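Local coordinates for protein MerB2 (Bacillus megaterium, PDB 5C17) that probably cleaves the carbon-mercury bond of organomercurial compounds, as an alkylmercury lyase, and holds a mercury(II) ion in its active site, at residues Thr28-Ile33 and Thr111-Asp116; Met67-Ala72 and Phe99-Ile104; Leu80-Ile85 and Leu107-Ala112. All blocks are in the same frame, centred on the assembly; numbering follows the deposited sequence. Where two conformers were deposited one is given.

Contact 1: Thr28-Ile33 and Thr111-Asp116; sequences TIFFSI and TALVAD
Phe30 and Phe31 of helix 22-34 meet Leu113 at the C-terminal end of helix 103-113, which closes in a Schellman motif. This is helix packing reduced to its simplest form: two consecutive aromatic residues and one leucine do nearly all the work, and the interface totals only 126 Å².

The cross-segment interactions are apolar. A single methyl, Leu113 CD2, is the common point, for it touches the rings of both phenylalanines. The closer approach is to Phe30, whose CE2 lies 3.6 Å from Leu113 CD2, with the neighbouring Phe30 CZ following at 3.9 Å. Phe30 reaches this place because its CG is anti to the backbone N (chi1 -177°), which sends the ring out from the helix toward Leu113. Phe31 takes the other common torsion, CG anti to the carbonyl carbon, and passes Leu113 running the opposite way, grazing Leu113 CD2 with CE1 at 4.2 Å. The two rings also pack on each other: Phe30 CD2 stands 3.8 Å above one face of Phe31, displaced toward its rim. Leu113 continues the apolar patch onto Leu93 of strand 89-93, and Phe30 onto Leu80 and Leu208.

Between the segments there is no polar bond; within each, backbone bonds hold the helix. On the helix 22-34 side, Ile33 N bonds to Ile29 O in the regular helical manner. At Val114 the chain leaves helical geometry, turning into the loop that leads to strand 117-122. Val114 takes a positive phi of 53°, and its N still bonds back to Thr111 O at 3.2 Å.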
# COMPACT_ATOMS: atom_id res chain seq x y z
N THR A 28 -0.17 14.69 4.43
CA THR A 28 -0.28 14.94 5.85
C THR A 28 -0.69 13.66 6.57
O THR A 28 -0.13 13.29 7.62
CB THR A 28 -1.24 16.11 6.13
OG1 THR A 28 -0.78 17.28 5.42
CG2 THR A 28 -1.29 16.42 7.60
N ILE A 29 -1.65 12.94 6.01
CA ILE A 29 -2.11 11.70 6.62
C ILE A 29 -0.99 10.64 6.59
O ILE A 29 -0.64 10.03 7.60
CB ILE A 29 -3.35 11.14 5.92
CG1 ILE A 29 -4.54 12.10 6.06
CG2 ILE A 29 -3.72 9.77 6.49
CD1 ILE A 29 -5.75 11.76 5.16
N PHE A 30 -0.44 10.43 5.40
CA PHE A 30 0.53 9.37 5.14
C PHE A 30 1.75 9.50 6.04
O PHE A 30 2.18 8.54 6.67
CB PHE A 30 0.91 9.43 3.66
CG PHE A 30 1.86 8.35 3.19
CD1 PHE A 30 1.43 7.04 3.03
CD2 PHE A 30 3.16 8.67 2.87
CE1 PHE A 30 2.30 6.06 2.56
CE2 PHE A 30 4.04 7.71 2.39
CZ PHE A 30 3.61 6.40 2.24
N PHE A 31 2.32 10.71 6.13
CA PHE A 31 3.52 10.87 6.92
C PHE A 31 3.21 10.81 8.44
O PHE A 31 4.07 10.45 9.23
CB PHE A 31 4.29 12.12 6.47
CG PHE A 31 4.82 12.00 5.05
CD1 PHE A 31 5.73 11.00 4.71
CD2 PHE A 31 4.38 12.86 4.04
CE1 PHE A 31 6.21 10.88 3.42
CE2 PHE A 31 4.87 12.74 2.74
CZ PHE A 31 5.77 11.74 2.44
N SER A 32 1.97 11.11 8.85
CA SER A 32 1.57 10.90 10.24
C SER A 32 1.49 9.40 10.57
O SER A 32 1.97 8.96 11.61
CB SER A 32 0.23 11.58 10.51
OG SER A 32 -0.13 11.48 11.86
N ILE A 33 0.89 8.62 9.67
CA ILE A 33 0.82 7.17 9.85
C ILE A 33 2.24 6.59 9.94
O ILE A 33 2.51 5.72 10.76
CB ILE A 33 0.03 6.51 8.68
CG1 ILE A 33 -1.43 7.01 8.66
CG2 ILE A 33 0.06 5.00 8.78
CD1 ILE A 33 -2.19 6.85 9.96
N THR A 111 10.66 1.96 -0.53
CA THR A 111 11.17 2.92 -1.48
C THR A 111 10.58 4.29 -1.24
O THR A 111 11.31 5.29 -1.18
CB THR A 111 10.86 2.45 -2.90
OG1 THR A 111 11.48 1.18 -3.08
CG2 THR A 111 11.37 3.45 -3.94
N ALA A 112 9.27 4.36 -1.07
CA ALA A 112 8.60 5.65 -0.93
C ALA A 112 9.03 6.39 0.34
O ALA A 112 9.18 7.61 0.33
CB ALA A 112 7.09 5.47 -0.96
N LEU A 113 9.23 5.64 1.42
CA LEU A 113 9.59 6.23 2.71
C LEU A 113 11.10 6.34 2.91
O LEU A 113 11.55 6.87 3.92
CB LEU A 113 8.97 5.42 3.85
CG LEU A 113 7.45 5.44 3.91
CD1 LEU A 113 6.94 4.42 4.92
CD2 LEU A 113 6.96 6.84 4.27
N VAL A 114 11.85 5.87 1.91
CA VAL A 114 13.31 5.89 1.95
C VAL A 114 13.84 5.24 3.22
O VAL A 114 14.55 5.88 4.02
CB VAL A 114 13.87 7.33 1.85
CG1 VAL A 114 15.35 7.27 1.45
CG2 VAL A 114 13.07 8.15 0.83
N ALA A 115 13.49 3.99 3.41
CA ALA A 115 13.70 3.33 4.68
C ALA A 115 13.96 1.85 4.50
O ALA A 115 13.21 1.18 3.81
CB ALA A 115 12.48 3.53 5.56
N ASP A 116 14.99 1.34 5.15
CA ASP A 116 15.15 -0.10 5.24
C ASP A 116 13.90 -0.70 5.89
O ASP A 116 13.25 -0.06 6.73
CB ASP A 116 16.35 -0.48 6.11
CG ASP A 116 17.68 -0.19 5.44
OD1 ASP A 116 17.70 0.27 4.28
OD2 ASP A 116 18.71 -0.47 6.09

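Contact 2: Met67-Ala72 and Phe99-Ile104; sequences MIVREA and FAWCAI. With HG (mercury (II) ion), chain B.
Met67 O is approached from two quarters: Leu80 N gives it a backbone hydrogen bond, and the rim of the Trp101 indole comes up beside it. Trp101 CH2 lies 3.4 Å from Met67 O, near the ring plane, so the carbonyl oxygen faces an aromatic C-H edge. Ile68 N follows at that same edge, more distantly.

The apolar half of the contact comes from Val69. Its CG2 lies 3.5 Å from Trp101 CZ2, approaching the ring obliquely, and the two side chains run past each other in opposite directions. Trp101 keeps CG anti to its carbonyl carbon (chi1 -68°), which lays the indole toward Val69 and the edge strand. With an alanine here, Val69 CG2 would probably lose its aromatic partner and a gap would open between strand 68-70 and helix 160-164.

The next residue turns to chemistry. Cys102 SG binds the mercury ion at 2.4 Å, a water lies 2.5 Å from that mercury, and Cys165 SG of the same chain also binds it. The dithiol ligand also touches Cys102. Standing at the N-cap of helix 103-113, Cys102 uses SG to cap a backbone N just beyond Ile104 as well.

Strand 68-70 is an outermost strand of the large antiparallel sheet, separated from strand 96-100 by 76-79 and 82-83, and the indole bridges the gap past the turn that joins those two, beside Leu80. Trp160 and Ala161 of helix 160-164 pack against Trp101, while Ile68 turns the other way onto helix 52-64.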
# COMPACT_ATOMS: atom_id res chain seq x y z
N MET A 67 -8.66 4.78 -0.13
CA MET A 67 -7.27 5.25 -0.16
C MET A 67 -6.77 5.66 1.21
O MET A 67 -5.56 5.79 1.42
CB MET A 67 -7.13 6.41 -1.14
CG MET A 67 -7.27 5.96 -2.58
SD MET A 67 -7.32 7.31 -3.76
CE MET A 67 -5.66 7.94 -3.55
N ILE A 68 -7.72 5.85 2.12
CA ILE A 68 -7.46 5.95 3.56
C ILE A 68 -8.45 5.03 4.24
O ILE A 68 -9.50 4.69 3.66
CB ILE A 68 -7.60 7.40 4.10
CG1 ILE A 68 -9.04 7.90 3.98
CG2 ILE A 68 -6.63 8.33 3.38
CD1 ILE A 68 -9.26 9.26 4.60
N VAL A 69 -8.10 4.61 5.45
CA VAL A 69 -8.94 3.73 6.26
C VAL A 69 -9.20 4.40 7.59
O VAL A 69 -8.29 4.91 8.22
CB VAL A 69 -8.30 2.34 6.48
CG1 VAL A 69 -9.02 1.54 7.58
CG2 VAL A 69 -8.29 1.58 5.18
N ARG A 70 -10.47 4.38 7.99
CA ARG A 70 -10.88 4.92 9.28
C ARG A 70 -11.43 3.80 10.13
O ARG A 70 -12.17 2.95 9.64
CB ARG A 70 -11.97 5.99 9.12
CG ARG A 70 -11.46 7.27 8.48
CD ARG A 70 -12.54 8.33 8.31
NE ARG A 70 -13.57 7.95 7.35
CZ ARG A 70 -14.46 8.79 6.82
NH1 ARG A 70 -15.37 8.35 5.95
NH2 ARG A 70 -14.45 10.07 7.15
N GLU A 71 -11.04 3.79 11.40
CA GLU A 71 -11.64 2.86 12.34
C GLU A 71 -13.08 3.23 12.62
O GLU A 71 -13.58 4.23 12.13
CB GLU A 71 -10.85 2.82 13.64
CG GLU A 71 -9.55 2.11 13.48
CD GLU A 71 -8.98 1.63 14.79
OE1 GLU A 71 -9.08 0.41 15.10
OE2 GLU A 71 -8.43 2.48 15.51
N ALA A 72 -13.76 2.40 13.41
CA ALA A 72 -15.19 2.60 13.67
C ALA A 72 -15.45 3.97 14.28
O ALA A 72 -16.46 4.59 13.97
CB ALA A 72 -15.73 1.51 14.58
N PHE A 99 2.14 -1.80 9.37
CA PHE A 99 1.55 -2.85 8.55
C PHE A 99 1.28 -2.31 7.16
O PHE A 99 1.22 -1.10 6.96
CB PHE A 99 0.27 -3.35 9.20
CG PHE A 99 0.48 -3.89 10.57
CD1 PHE A 99 0.39 -3.06 11.67
CD2 PHE A 99 0.78 -5.24 10.77
CE1 PHE A 99 0.61 -3.56 12.95
CE2 PHE A 99 0.98 -5.73 12.05
CZ PHE A 99 0.89 -4.88 13.14
N ALA A 100 1.17 -3.23 6.20
CA ALA A 100 0.88 -2.85 4.83
C ALA A 100 -0.39 -3.53 4.34
O ALA A 100 -0.69 -4.67 4.73
CB ALA A 100 2.04 -3.21 3.92
N TRP A 101 -1.11 -2.86 3.43
CA TRP A 101 -2.37 -3.40 2.93
C TRP A 101 -2.19 -4.62 2.01
O TRP A 101 -3.13 -5.40 1.87
CB TRP A 101 -3.16 -2.34 2.19
CG TRP A 101 -3.67 -1.24 3.06
CD1 TRP A 101 -3.71 -1.22 4.42
CD2 TRP A 101 -4.22 0.00 2.63
NE1 TRP A 101 -4.25 -0.03 4.87
CE2 TRP A 101 -4.59 0.73 3.78
CE3 TRP A 101 -4.47 0.56 1.37
CZ2 TRP A 101 -5.14 2.00 3.70
CZ3 TRP A 101 -5.02 1.82 1.30
CH2 TRP A 101 -5.36 2.52 2.46
N CYS A 102 -1.03 -4.77 1.37
CA CYS A 102 -0.80 -5.89 0.47
C CYS A 102 0.69 -6.11 0.28
O CYS A 102 1.53 -5.33 0.73
CB CYS A 102 -1.48 -5.66 -0.88
SG CYS A 102 -0.65 -4.43 -1.91
N ALA A 103 1.01 -7.17 -0.45
CA ALA A 103 2.39 -7.54 -0.72
C ALA A 103 3.15 -6.44 -1.46
O ALA A 103 4.32 -6.17 -1.16
CB ALA A 103 2.42 -8.81 -1.54
N ILE A 104 2.52 -5.83 -2.44
CA ILE A 104 3.22 -4.78 -3.18
C ILE A 104 3.56 -3.63 -2.24
O ILE A 104 4.68 -3.10 -2.29
CB ILE A 104 2.40 -4.28 -4.38
CG1 ILE A 104 2.31 -5.38 -5.44
CG2 ILE A 104 3.04 -3.03 -4.96
CD1 ILE A 104 1.38 -5.05 -6.59
HG HG B . -2.07 -2.55 -2.21
O HOH W 1 -1.90 -0.17 -1.59

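Contact 3: Leu80-Ile85 and Leu107-Ala112; sequences LGLSII and LELSTA
A hairpin turn rests on a helix in this buried contact near the centre of the chain: the connection between strands 76-79 and 82-83, together with the start of the second strand, faces helix 103-113 through Leu109. Leu80 and Gly81 (phi 97°), both at positive phi, have the backbone angles of a type I' turn, the usual two-residue link of a tight beta hairpin. Such angles suit glycine, which has no CB to crowd against the carbonyl oxygen of Leu80.

Leu109 packs against the turn backbone. One branch does most of the touching: Leu109 CD1 sits 3.6 Å from Gly81 O and 3.9 Å from Leu82 CD1. The other branch, CD2, faces Leu80 O at 4.0 Å and comes nearly as close to Leu82 CB. With CG anti to the backbone N (chi1 -176°), Leu82 sets its CD1 against Leu109 CD1, and the two side chains meet at an angle rather than alongside each other.

A water supplies the polar half. It donates to both sides, to Leu80 O at 2.9 Å and to Glu108 OE2 at 2.6 Å, with about 120° between the two acceptors. The turn carbonyl and the buried carboxylate are thus joined without touching. Farther along the strand, Ser83 OG donates to Ile85 O at 2.7 Å, tying the chain back on itself where the strand ends.

Around this core, Phe30 of helix 22-34 touches both Leu80 and Leu109, and Ile33 packs on Leu82. Phe200 and Leu204 of helix 194-207 lie against Glu108, and in the sheet strand 82-83 runs antiparallel between 76-79 and 96-100.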
# COMPACT_ATOMS: atom_id res chain seq x y z
N LEU A 80 -2.80 4.88 1.68
CA LEU A 80 -1.92 4.57 0.56
C LEU A 80 -1.08 3.33 0.82
O LEU A 80 0.10 3.28 0.44
CB LEU A 80 -1.04 5.77 0.20
CG LEU A 80 -1.79 7.07 -0.09
CD1 LEU A 80 -0.84 8.16 -0.38
CD2 LEU A 80 -2.78 6.94 -1.22
N GLY A 81 -1.69 2.33 1.46
CA GLY A 81 -1.03 1.04 1.70
C GLY A 81 -0.39 0.87 3.06
O GLY A 81 -0.03 -0.24 3.43
N LEU A 82 -0.22 1.97 3.79
CA LEU A 82 0.46 1.96 5.07
C LEU A 82 -0.57 2.04 6.20
O LEU A 82 -1.50 2.83 6.13
CB LEU A 82 1.39 3.17 5.14
CG LEU A 82 2.27 3.30 6.38
CD1 LEU A 82 3.26 2.14 6.49
CD2 LEU A 82 3.00 4.64 6.37
N SER A 83 -0.38 1.25 7.26
CA SER A 83 -1.38 1.11 8.31
C SER A 83 -0.75 1.02 9.69
O SER A 83 0.26 0.33 9.89
CB SER A 83 -2.18 -0.18 8.06
OG SER A 83 -3.16 -0.39 9.05
N ILE A 84 -1.37 1.69 10.66
CA ILE A 84 -0.95 1.47 12.04
C ILE A 84 -1.65 0.25 12.63
O ILE A 84 -1.14 -0.34 13.58
CB ILE A 84 -1.09 2.72 12.94
CG1 ILE A 84 -2.55 3.16 13.08
CG2 ILE A 84 -0.26 3.84 12.38
CD1 ILE A 84 -2.76 4.27 14.10
N ILE A 85 -2.80 -0.14 12.08
CA ILE A 85 -3.54 -1.29 12.60
C ILE A 85 -3.16 -2.56 11.84
O ILE A 85 -2.76 -2.50 10.67
CB ILE A 85 -5.07 -1.05 12.62
CG1 ILE A 85 -5.60 -0.77 11.22
CG2 ILE A 85 -5.41 0.08 13.60
CD1 ILE A 85 -7.15 -0.80 11.12
N LEU A 107 6.83 -3.53 -0.10
CA LEU A 107 8.09 -3.18 -0.76
C LEU A 107 8.05 -1.75 -1.30
O LEU A 107 9.01 -0.99 -1.13
CB LEU A 107 8.38 -4.20 -1.86
CG LEU A 107 8.78 -5.58 -1.30
CD1 LEU A 107 8.65 -6.64 -2.33
CD2 LEU A 107 10.19 -5.58 -0.73
N GLU A 108 6.96 -1.36 -1.93
CA GLU A 108 6.92 -0.00 -2.46
C GLU A 108 7.00 1.04 -1.35
O GLU A 108 7.54 2.11 -1.57
CB GLU A 108 5.75 0.22 -3.40
CG GLU A 108 4.49 0.64 -2.77
CD GLU A 108 3.38 0.95 -3.76
OE1 GLU A 108 3.55 0.68 -4.97
OE2 GLU A 108 2.34 1.46 -3.32
N LEU A 109 6.50 0.72 -0.15
CA LEU A 109 6.60 1.67 0.95
C LEU A 109 8.05 1.86 1.40
O LEU A 109 8.42 2.93 1.86
CB LEU A 109 5.70 1.23 2.11
CG LEU A 109 4.20 1.37 1.86
CD1 LEU A 109 3.41 0.63 2.93
CD2 LEU A 109 3.79 2.83 1.81
N SER A 110 8.87 0.82 1.29
CA SER A 110 10.29 0.95 1.63
C SER A 110 10.92 2.03 0.76
O SER A 110 11.63 2.92 1.25
CB SER A 110 11.01 -0.39 1.42
OG SER A 110 12.41 -0.26 1.63
N THR A 111 10.66 1.96 -0.53
CA THR A 111 11.17 2.92 -1.48
C THR A 111 10.58 4.29 -1.24
O THR A 111 11.31 5.29 -1.18
CB THR A 111 10.86 2.45 -2.90
OG1 THR A 111 11.48 1.18 -3.08
CG2 THR A 111 11.37 3.45 -3.94
N ALA A 112 9.27 4.36 -1.07
CA ALA A 112 8.60 5.65 -0.93
C ALA A 112 9.03 6.39 0.34
O ALA A 112 9.18 7.61 0.33
CB ALA A 112 7.09 5.47 -0.96
O HOH W 2 1.72 1.27 -0.78

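Helix 103-113 takes part in all three contacts, at different levels. Contact 3 is the most deeply buried, pairing leucine packing with a water bridge. Contacts 1 and 2 are both partly buried. Contact 1 uses the last turn of the same helix and relies on aromatic and aliphatic carbon alone. Contact 2 lies at the N-terminal end, where packing gives way to metal binding. Neighbouring contacts are stitched together differently: contacts 1 and 3 by apolar side chains of helix 22-34, such as Phe30 CZ on Leu109 CD2 at 3.6 Å, contacts 2 and 3 by strand pairing, Phe99 O and Ser83 N lying 2.9 Å apart.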